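Local structure of lysine-sensitive aspartokinase 3 (2J0W) at residues Leu51-Arg60 and Ala99-Ser107; Asn295-Ala303 and Ala390-Ala399. The protein catalyses the ATP-dependent phosphorylation of L-aspartate to 4-phospho-L-aspartate, the first step of lysine biosynthesis from aspartate, under feedback inhibition by lysine. One frame throughout, in Å; residues are numbered along the deposited sequence.

Contact 1: residues Leu51-Arg60 and Ala99-Ser107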
loop_
_atom_site.group_PDB
_atom_site.type_symbol
_atom_site.label_atom_id
_atom_site.label_comp_id
_atom_site.label_asym_id
_atom_site.label_seq_id
_atom_site.Cartn_x
_atom_site.Cartn_y
_atom_site.Cartn_z
ATOM N N LEU A 51 33.924 18.949 4.214
ATOM C CA LEU A 51 35.201 18.979 3.509
ATOM C C LEU A 51 35.246 17.993 2.339
ATOM O O LEU A 51 35.904 18.248 1.328
ATOM C CB LEU A 51 36.333 18.683 4.470
ATOM C CG LEU A 51 36.678 19.799 5.448
ATOM C CD1 LEU A 51 37.635 19.261 6.507
ATOM C CD2 LEU A 51 37.298 20.967 4.689
ATOM N N ALA A 52 34.540 16.875 2.468
ATOM C CA ALA A 52 34.509 15.890 1.402
ATOM C C ALA A 52 33.595 16.364 0.279
ATOM O O ALA A 52 33.422 15.686 -0.724
ATOM C CB ALA A 52 34.044 14.537 1.936
ATOM N N GLU A 53 32.994 17.530 0.448
ATOM C CA GLU A 53 32.131 18.067 -0.602
ATOM C C GLU A 53 32.942 18.905 -1.573
ATOM O O GLU A 53 32.491 19.193 -2.682
ATOM C CB GLU A 53 31.023 18.928 -0.013
ATOM C CG GLU A 53 29.821 18.116 0.436
ATOM C CD GLU A 53 28.772 18.960 1.117
ATOM O OE1 GLU A 53 27.729 18.395 1.502
ATOM O OE2 GLU A 53 28.992 20.185 1.267
ATOM N N GLY A 54 34.148 19.273 -1.152
ATOM C CA GLY A 54 35.002 20.092 -1.990
ATOM C C GLY A 54 34.805 21.559 -1.643
ATOM O O GLY A 54 33.874 22.194 -2.117
ATOM N N LEU A 55 35.681 22.099 -0.813
ATOM C CA LEU A 55 35.566 23.480 -0.413
ATOM C C LEU A 55 36.774 24.287 -0.859
ATOM O O LEU A 55 37.883 23.763 -0.935
ATOM C CB LEU A 55 35.441 23.567 1.105
ATOM C CG LEU A 55 34.245 22.792 1.641
ATOM C CD1 LEU A 55 34.184 22.996 3.137
ATOM C CD2 LEU A 55 32.952 23.279 0.974
ATOM N N GLU A 56 36.543 25.569 -1.140
ATOM C CA GLU A 56 37.602 26.490 -1.558
ATOM C C GLU A 56 38.606 26.692 -0.421
ATOM O O GLU A 56 38.283 26.444 0.744
ATOM C CB GLU A 56 36.994 27.828 -2.000
ATOM C CG GLU A 56 37.686 29.124 -1.485
ATOM C CD GLU A 56 37.140 29.630 -0.141
ATOM O OE1 GLU A 56 37.382 28.985 0.895
ATOM O OE2 GLU A 56 36.468 30.680 -0.112
ATOM N N PRO A 57 39.830 27.153 -0.738
ATOM C CA PRO A 57 40.929 27.402 0.205
ATOM C C PRO A 57 40.532 27.995 1.563
ATOM O O PRO A 57 40.953 27.508 2.633
ATOM C CB PRO A 57 41.840 28.330 -0.590
ATOM C CG PRO A 57 41.773 27.708 -1.939
ATOM C CD PRO A 57 40.257 27.518 -2.102
ATOM N N GLY A 58 39.723 29.057 1.511
ATOM C CA GLY A 58 39.278 29.744 2.714
ATOM C C GLY A 58 38.460 28.854 3.615
ATOM O O GLY A 58 38.949 28.370 4.629
ATOM N N GLU A 59 37.203 28.651 3.250
ATOM C CA GLU A 59 36.298 27.821 4.026
ATOM C C GLU A 59 36.940 26.494 4.394
ATOM O O GLU A 59 36.712 25.963 5.477
ATOM C CB GLU A 59 35.028 27.576 3.224
ATOM C CG GLU A 59 33.931 26.917 4.014
ATOM C CD GLU A 59 32.637 26.870 3.244
ATOM O OE1 GLU A 59 32.541 27.558 2.204
ATOM O OE2 GLU A 59 31.713 26.154 3.684
ATOM N N ARG A 60 37.742 25.954 3.485
ATOM C CA ARG A 60 38.405 24.683 3.739
ATOM C C ARG A 60 39.277 24.830 4.975
ATOM O O ARG A 60 39.189 24.036 5.911
ATOM C CB ARG A 60 39.270 24.273 2.538
ATOM C CG ARG A 60 39.656 22.805 2.522
ATOM C CD ARG A 60 40.782 22.524 1.548
ATOM N NE ARG A 60 40.455 22.916 0.179
ATOM C CZ ARG A 60 41.357 23.337 -0.703
ATOM N NH1 ARG A 60 42.635 23.420 -0.354
ATOM N NH2 ARG A 60 40.989 23.683 -1.930
ATOM N N ALA A 99 41.245 16.676 1.796
ATOM C CA ALA A 99 40.355 17.807 1.595
ATOM C C ALA A 99 40.799 18.558 0.345
ATOM O O ALA A 99 39.973 19.113 -0.380
ATOM C CB ALA A 99 40.382 18.720 2.797
ATOM N N GLU A 100 42.105 18.570 0.085
ATOM C CA GLU A 100 42.611 19.256 -1.100
ATOM C C GLU A 100 42.188 18.507 -2.350
ATOM O O GLU A 100 41.923 19.116 -3.391
ATOM C CB GLU A 100 44.136 19.374 -1.081
ATOM C CG GLU A 100 44.710 19.759 -2.444
ATOM C CD GLU A 100 46.171 20.168 -2.385
ATOM O OE1 GLU A 100 46.914 19.608 -1.548
ATOM O OE2 GLU A 100 46.578 21.041 -3.185
ATOM N N ALA A 101 42.122 17.185 -2.244
ATOM C CA ALA A 101 41.720 16.373 -3.383
ATOM C C ALA A 101 40.231 16.515 -3.611
ATOM O O ALA A 101 39.778 16.610 -4.760
ATOM C CB ALA A 101 42.076 14.915 -3.151
ATOM N N ALA A 102 39.466 16.529 -2.518
ATOM C CA ALA A 102 38.020 16.665 -2.621
ATOM C C ALA A 102 37.675 17.950 -3.371
ATOM O O ALA A 102 36.697 18.012 -4.110
ATOM C CB ALA A 102 37.389 16.674 -1.232
ATOM N N ALA A 103 38.504 18.968 -3.197
ATOM C CA ALA A 103 38.293 20.256 -3.855
ATOM C C ALA A 103 38.372 20.163 -5.376
ATOM O O ALA A 103 37.980 21.103 -6.068
ATOM C CB ALA A 103 39.320 21.254 -3.370
ATOM N N LEU A 104 38.873 19.037 -5.886
ATOM C CA LEU A 104 39.013 18.848 -7.320
ATOM C C LEU A 104 38.125 17.732 -7.854
ATOM O O LEU A 104 37.515 17.869 -8.917
ATOM C CB LEU A 104 40.474 18.561 -7.647
ATOM C CG LEU A 104 41.449 19.645 -7.188
ATOM C CD1 LEU A 104 42.849 19.140 -7.419
ATOM C CD2 LEU A 104 41.214 20.960 -7.927
ATOM N N ALA A 105 38.076 16.632 -7.110
ATOM C CA ALA A 105 37.244 15.481 -7.452
ATOM C C ALA A 105 36.554 15.003 -6.172
ATOM O O ALA A 105 37.135 15.082 -5.086
ATOM C CB ALA A 105 38.111 14.354 -8.023
ATOM N N THR A 106 35.328 14.514 -6.262
ATOM C CA THR A 106 34.681 14.013 -5.049
ATOM C C THR A 106 33.912 12.758 -5.395
ATOM O O THR A 106 33.485 12.590 -6.530
ATOM C CB THR A 106 33.673 15.025 -4.444
ATOM O OG1 THR A 106 32.669 15.327 -5.418
ATOM C CG2 THR A 106 34.375 16.306 -3.997
ATOM N N SER A 107 33.744 11.873 -4.424
ATOM C CA SER A 107 32.969 10.660 -4.652
ATOM C C SER A 107 32.575 10.060 -3.318
ATOM O O SER A 107 33.182 10.348 -2.287
ATOM C CB SER A 107 33.765 9.626 -5.448
ATOM O OG SER A 107 34.600 8.863 -4.595
#
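Gly54 lies bare against the end of helix 82-102, its CA 3.8 Å from Ala103 CA and close to the Ala102 carbonyl. This is the tight part of the contact. Gly54 closes a type I turn from Leu51 and has a positive phi of 94°; a side chain here would run into Ala102 O and also into the carbonyl of Glu53. Next to it, Ala102 CB presses on the turn, 3.4 Å from Leu51 O, and also meets Ala52 CA. No hydrogen bond crosses the contact; small groups fitting against backbone do the work.

Beside this close backbone fit, one long side chain lies over Ala99 and Ala103. Arg60 leaves its helix with CG anti to the backbone N (chi1 -162°), then bends at chi3, which folds the guanidinium back to its own segment. There NE donates to Leu55 O at 2.9 Å, tilted out of the carbonyl plane, and NH2 adds a weak bond to the same oxygen. Held this way, the chain lays CD 4.0 Å from Ala99 CB and NH2 3.3 Å from Ala103 CB, while Glu100 CA lies over the rim of one guanidinium face and Pro57 N over the rim of the other. A leucine in place of this arginine would probably leave Leu55 O without its side-chain donors and take away the cover over Ala103 CB.

The solvent side is looser. Thr106 brings CG2 3.5 Å from Ala52 O, Glu100 OE2 stays 5.4 Å from Arg60 NH1, too far for a salt bridge between them, and Glu53 hydrogen-bonds through OE1 to Thr361 in the interface region. The turn between helices 44-51 and 57-75 thus packs on the C-terminal end of helix 82-102, in the helical part of the amino acid kinase fold.

Contact 2: residues Asn295-Ala303 and Ala390-Ala399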
loop_
_atom_site.group_PDB
_atom_site.type_symbol
_atom_site.label_atom_id
_atom_site.label_comp_id
_atom_site.label_asym_id
_atom_site.label_seq_id
_atom_site.Cartn_x
_atom_site.Cartn_y
_atom_site.Cartn_z
ATOM N N ASN A 295 2.976 -6.007 30.109
ATOM C CA ASN A 295 1.661 -5.844 29.507
ATOM C C ASN A 295 1.774 -4.572 28.694
ATOM O O ASN A 295 1.364 -3.500 29.130
ATOM C CB ASN A 295 0.576 -5.706 30.577
ATOM C CG ASN A 295 0.480 -6.933 31.470
ATOM O OD1 ASN A 295 0.396 -8.065 30.988
ATOM N ND2 ASN A 295 0.486 -6.711 32.779
ATOM N N PRO A 296 2.366 -4.681 27.498
ATOM C CA PRO A 296 2.609 -3.614 26.523
ATOM C C PRO A 296 1.424 -2.698 26.272
ATOM O O PRO A 296 0.337 -3.156 25.948
ATOM C CB PRO A 296 3.002 -4.387 25.267
ATOM C CG PRO A 296 3.712 -5.574 25.827
ATOM C CD PRO A 296 2.813 -5.980 26.965
ATOM N N PRO A 297 1.621 -1.382 26.404
ATOM C CA PRO A 297 0.535 -0.422 26.176
ATOM C C PRO A 297 -0.062 -0.555 24.786
ATOM O O PRO A 297 0.386 -1.361 23.972
ATOM C CB PRO A 297 1.220 0.928 26.357
ATOM C CG PRO A 297 2.283 0.630 27.363
ATOM C CD PRO A 297 2.835 -0.697 26.877
ATOM N N LEU A 298 -1.082 0.249 24.520
ATOM C CA LEU A 298 -1.721 0.232 23.221
ATOM C C LEU A 298 -0.978 1.272 22.410
ATOM O O LEU A 298 -0.850 1.154 21.195
ATOM C CB LEU A 298 -3.198 0.607 23.337
ATOM C CG LEU A 298 -3.997 0.489 22.035
ATOM C CD1 LEU A 298 -4.028 -0.967 21.584
ATOM C CD2 LEU A 298 -5.404 1.015 22.246
ATOM N N PHE A 299 -0.475 2.284 23.107
ATOM C CA PHE A 299 0.277 3.358 22.470
ATOM C C PHE A 299 1.568 3.615 23.235
ATOM O O PHE A 299 1.523 4.141 24.344
ATOM C CB PHE A 299 -0.538 4.656 22.453
ATOM C CG PHE A 299 -1.887 4.531 21.797
ATOM C CD1 PHE A 299 -2.055 3.774 20.645
ATOM C CD2 PHE A 299 -2.982 5.225 22.304
ATOM C CE1 PHE A 299 -3.287 3.709 20.002
ATOM C CE2 PHE A 299 -4.220 5.173 21.673
ATOM C CZ PHE A 299 -4.374 4.409 20.516
ATOM N N ARG A 300 2.713 3.251 22.655
ATOM C CA ARG A 300 3.991 3.482 23.326
ATOM C C ARG A 300 4.499 4.875 23.044
ATOM O O ARG A 300 4.823 5.619 23.963
ATOM C CB ARG A 300 5.065 2.504 22.859
ATOM C CG ARG A 300 5.015 1.129 23.474
ATOM C CD ARG A 300 5.732 1.020 24.812
ATOM N NE ARG A 300 5.885 -0.394 25.144
ATOM C CZ ARG A 300 6.337 -0.876 26.298
ATOM N NH1 ARG A 300 6.695 -0.056 27.276
ATOM N NH2 ARG A 300 6.431 -2.191 26.467
ATOM N N ALA A 301 4.564 5.228 21.765
ATOM C CA ALA A 301 5.087 6.529 21.399
ATOM C C ALA A 301 4.760 6.980 19.992
ATOM O O ALA A 301 4.075 6.300 19.240
ATOM C CB ALA A 301 6.586 6.527 21.587
ATOM N N LEU A 302 5.273 8.155 19.660
ATOM C CA LEU A 302 5.104 8.753 18.352
ATOM C C LEU A 302 6.509 8.995 17.815
ATOM O O LEU A 302 7.421 9.325 18.571
ATOM C CB LEU A 302 4.359 10.081 18.466
ATOM C CG LEU A 302 2.974 10.010 19.111
ATOM C CD1 LEU A 302 2.451 11.416 19.322
ATOM C CD2 LEU A 302 2.027 9.203 18.228
ATOM N N ALA A 303 6.681 8.815 16.511
ATOM C CA ALA A 303 7.971 9.012 15.857
ATOM C C ALA A 303 7.775 9.892 14.633
ATOM O O ALA A 303 6.795 9.747 13.896
ATOM C CB ALA A 303 8.561 7.673 15.452
ATOM N N ALA A 390 4.418 8.510 12.840
ATOM C CA ALA A 390 4.092 7.133 13.161
ATOM C C ALA A 390 3.670 6.936 14.610
ATOM O O ALA A 390 4.235 7.545 15.509
ATOM C CB ALA A 390 5.291 6.261 12.869
ATOM N N LEU A 391 2.674 6.087 14.833
ATOM C CA LEU A 391 2.229 5.770 16.184
ATOM C C LEU A 391 2.581 4.322 16.431
ATOM O O LEU A 391 2.133 3.433 15.713
ATOM C CB LEU A 391 0.725 5.921 16.338
ATOM C CG LEU A 391 0.226 5.213 17.610
ATOM C CD1 LEU A 391 0.756 5.926 18.838
ATOM C CD2 LEU A 391 -1.288 5.183 17.635
ATOM N N ILE A 392 3.382 4.072 17.445
ATOM C CA ILE A 392 3.755 2.709 17.731
ATOM C C ILE A 392 3.105 2.224 19.003
ATOM O O ILE A 392 3.029 2.948 20.002
ATOM C CB ILE A 392 5.266 2.572 17.832
ATOM C CG1 ILE A 392 5.862 2.901 16.470
ATOM C CG2 ILE A 392 5.653 1.162 18.299
ATOM C CD1 ILE A 392 7.293 2.530 16.340
ATOM N N GLY A 393 2.629 0.986 18.945
ATOM C CA GLY A 393 1.976 0.382 20.081
ATOM C C GLY A 393 1.820 -1.098 19.840
ATOM O O GLY A 393 2.691 -1.736 19.238
ATOM N N ASN A 394 0.694 -1.646 20.282
ATOM C CA ASN A 394 0.462 -3.072 20.138
ATOM C C ASN A 394 -0.994 -3.405 19.834
ATOM O O ASN A 394 -1.911 -2.865 20.454
ATOM C CB ASN A 394 0.927 -3.755 21.422
ATOM C CG ASN A 394 2.318 -3.294 21.841
ATOM O OD1 ASN A 394 3.323 -3.758 21.305
ATOM N ND2 ASN A 394 2.376 -2.351 22.779
ATOM N N ASP A 395 -1.195 -4.284 18.858
ATOM C CA ASP A 395 -2.537 -4.701 18.460
ATOM C C ASP A 395 -3.467 -3.545 18.083
ATOM O O ASP A 395 -4.661 -3.567 18.395
ATOM C CB ASP A 395 -3.170 -5.526 19.579
ATOM C CG ASP A 395 -2.329 -6.723 19.956
ATOM O OD1 ASP A 395 -2.743 -7.477 20.859
ATOM O OD2 ASP A 395 -1.252 -6.909 19.350
ATOM N N LEU A 396 -2.917 -2.542 17.405
ATOM C CA LEU A 396 -3.701 -1.392 16.978
ATOM C C LEU A 396 -4.737 -1.809 15.932
ATOM O O LEU A 396 -5.812 -1.209 15.839
ATOM C CB LEU A 396 -2.783 -0.324 16.381
ATOM C CG LEU A 396 -1.582 0.086 17.232
ATOM C CD1 LEU A 396 -0.739 1.108 16.491
ATOM C CD2 LEU A 396 -2.072 0.655 18.536
ATOM N N SER A 397 -4.405 -2.845 15.156
ATOM C CA SER A 397 -5.272 -3.350 14.090
ATOM C C SER A 397 -6.520 -4.065 14.580
ATOM O O SER A 397 -7.595 -3.891 14.009
ATOM C CB SER A 397 -4.480 -4.278 13.159
ATOM O OG SER A 397 -3.872 -5.338 13.879
ATOM N N LYS A 398 -6.383 -4.871 15.630
ATOM C CA LYS A 398 -7.529 -5.596 16.166
ATOM C C LYS A 398 -8.066 -4.964 17.448
ATOM O O LYS A 398 -8.624 -5.655 18.304
ATOM C CB LYS A 398 -7.163 -7.061 16.427
ATOM C CG LYS A 398 -6.867 -7.855 15.163
ATOM C CD LYS A 398 -6.912 -9.353 15.426
ATOM C CE LYS A 398 -6.855 -10.144 14.124
ATOM N NZ LYS A 398 -7.129 -11.601 14.325
ATOM N N ALA A 399 -7.897 -3.649 17.569
ATOM C CA ALA A 399 -8.359 -2.910 18.737
ATOM C C ALA A 399 -9.344 -1.846 18.278
ATOM O O ALA A 399 -9.463 -1.598 17.083
ATOM C CB ALA A 399 -7.189 -2.274 19.433
#
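Asn394 reaches back across the contact and donates from ND2 to Pro297 O, a short bond of 2.5 Å that is nearly straight (171°). The acceptor lies in the plane of the amide, although the donor is tilted from the carbonyl plane, and Pro296 CB packs against the same nitrogen at 3.3 Å. A weak backbone bond from Asn394 N to Leu298 O backs this up.

Leu298 begins by pointing away from the other segment, yet CG anti to the backbone N (chi1 -174°) swings CD1 round to it. That methyl touches Leu396 CD2 and Ala399 CB, 4.0 Å from each, and comes to 3.1 Å from Asn394 O. From the same residue, CG also covers the rim of one face of the Phe299 ring, whose edge is met by Leu396 CD2.

Leu391 divides its two methyls: CD1 goes to Leu302 CD2 at 3.6 Å, while CD2 comes obliquely to the Phe299 ring, 3.4 Å from CD1 of that residue. The strands beneath run antiparallel. Ala303 and Ala390 form a hydrogen-bonded pair, as do Ala301 and Ile392, but Arg300 is an extra residue: its N and that of Ala301 both donate to Ile392 O, the former at 2.7 Å. This is a classic beta bulge. The Arg300 chain runs beside Pro297, whose CD lies over the centre of the guanidinium, and NE makes a salt bridge to Glu247.

On the face carrying Phe299, Leu302 and Leu391, helices 436-448 and 402-407 pack; on the face of Ala301 and Ile392 lies helix 245-253, through Met251. Strand 386-393 pairs on with 426-432, and strand 299-313 continues to pair with 348-353 and 380-384.

Overall arrangement
Contact 1 closes before contact 2 opens along the chain, and the two lie on opposite sides of its centre, with centres 47 Å apart and nearest atoms about 25 Å apart. They share no helix or strand. Contact 1 belongs to the helices of the amino acid kinase region, with the side chain of Ala52 about 13 Å from the bound aspartate; contact 2 belongs to the antiparallel sheet of the regulatory, ACT-containing part, yet the side chain of Ala301 is about 6 Å from the bound ADP. Contact 2 thus brings the regulatory sheet close to the nucleotide site, while contact 1 stays among the kinase helices.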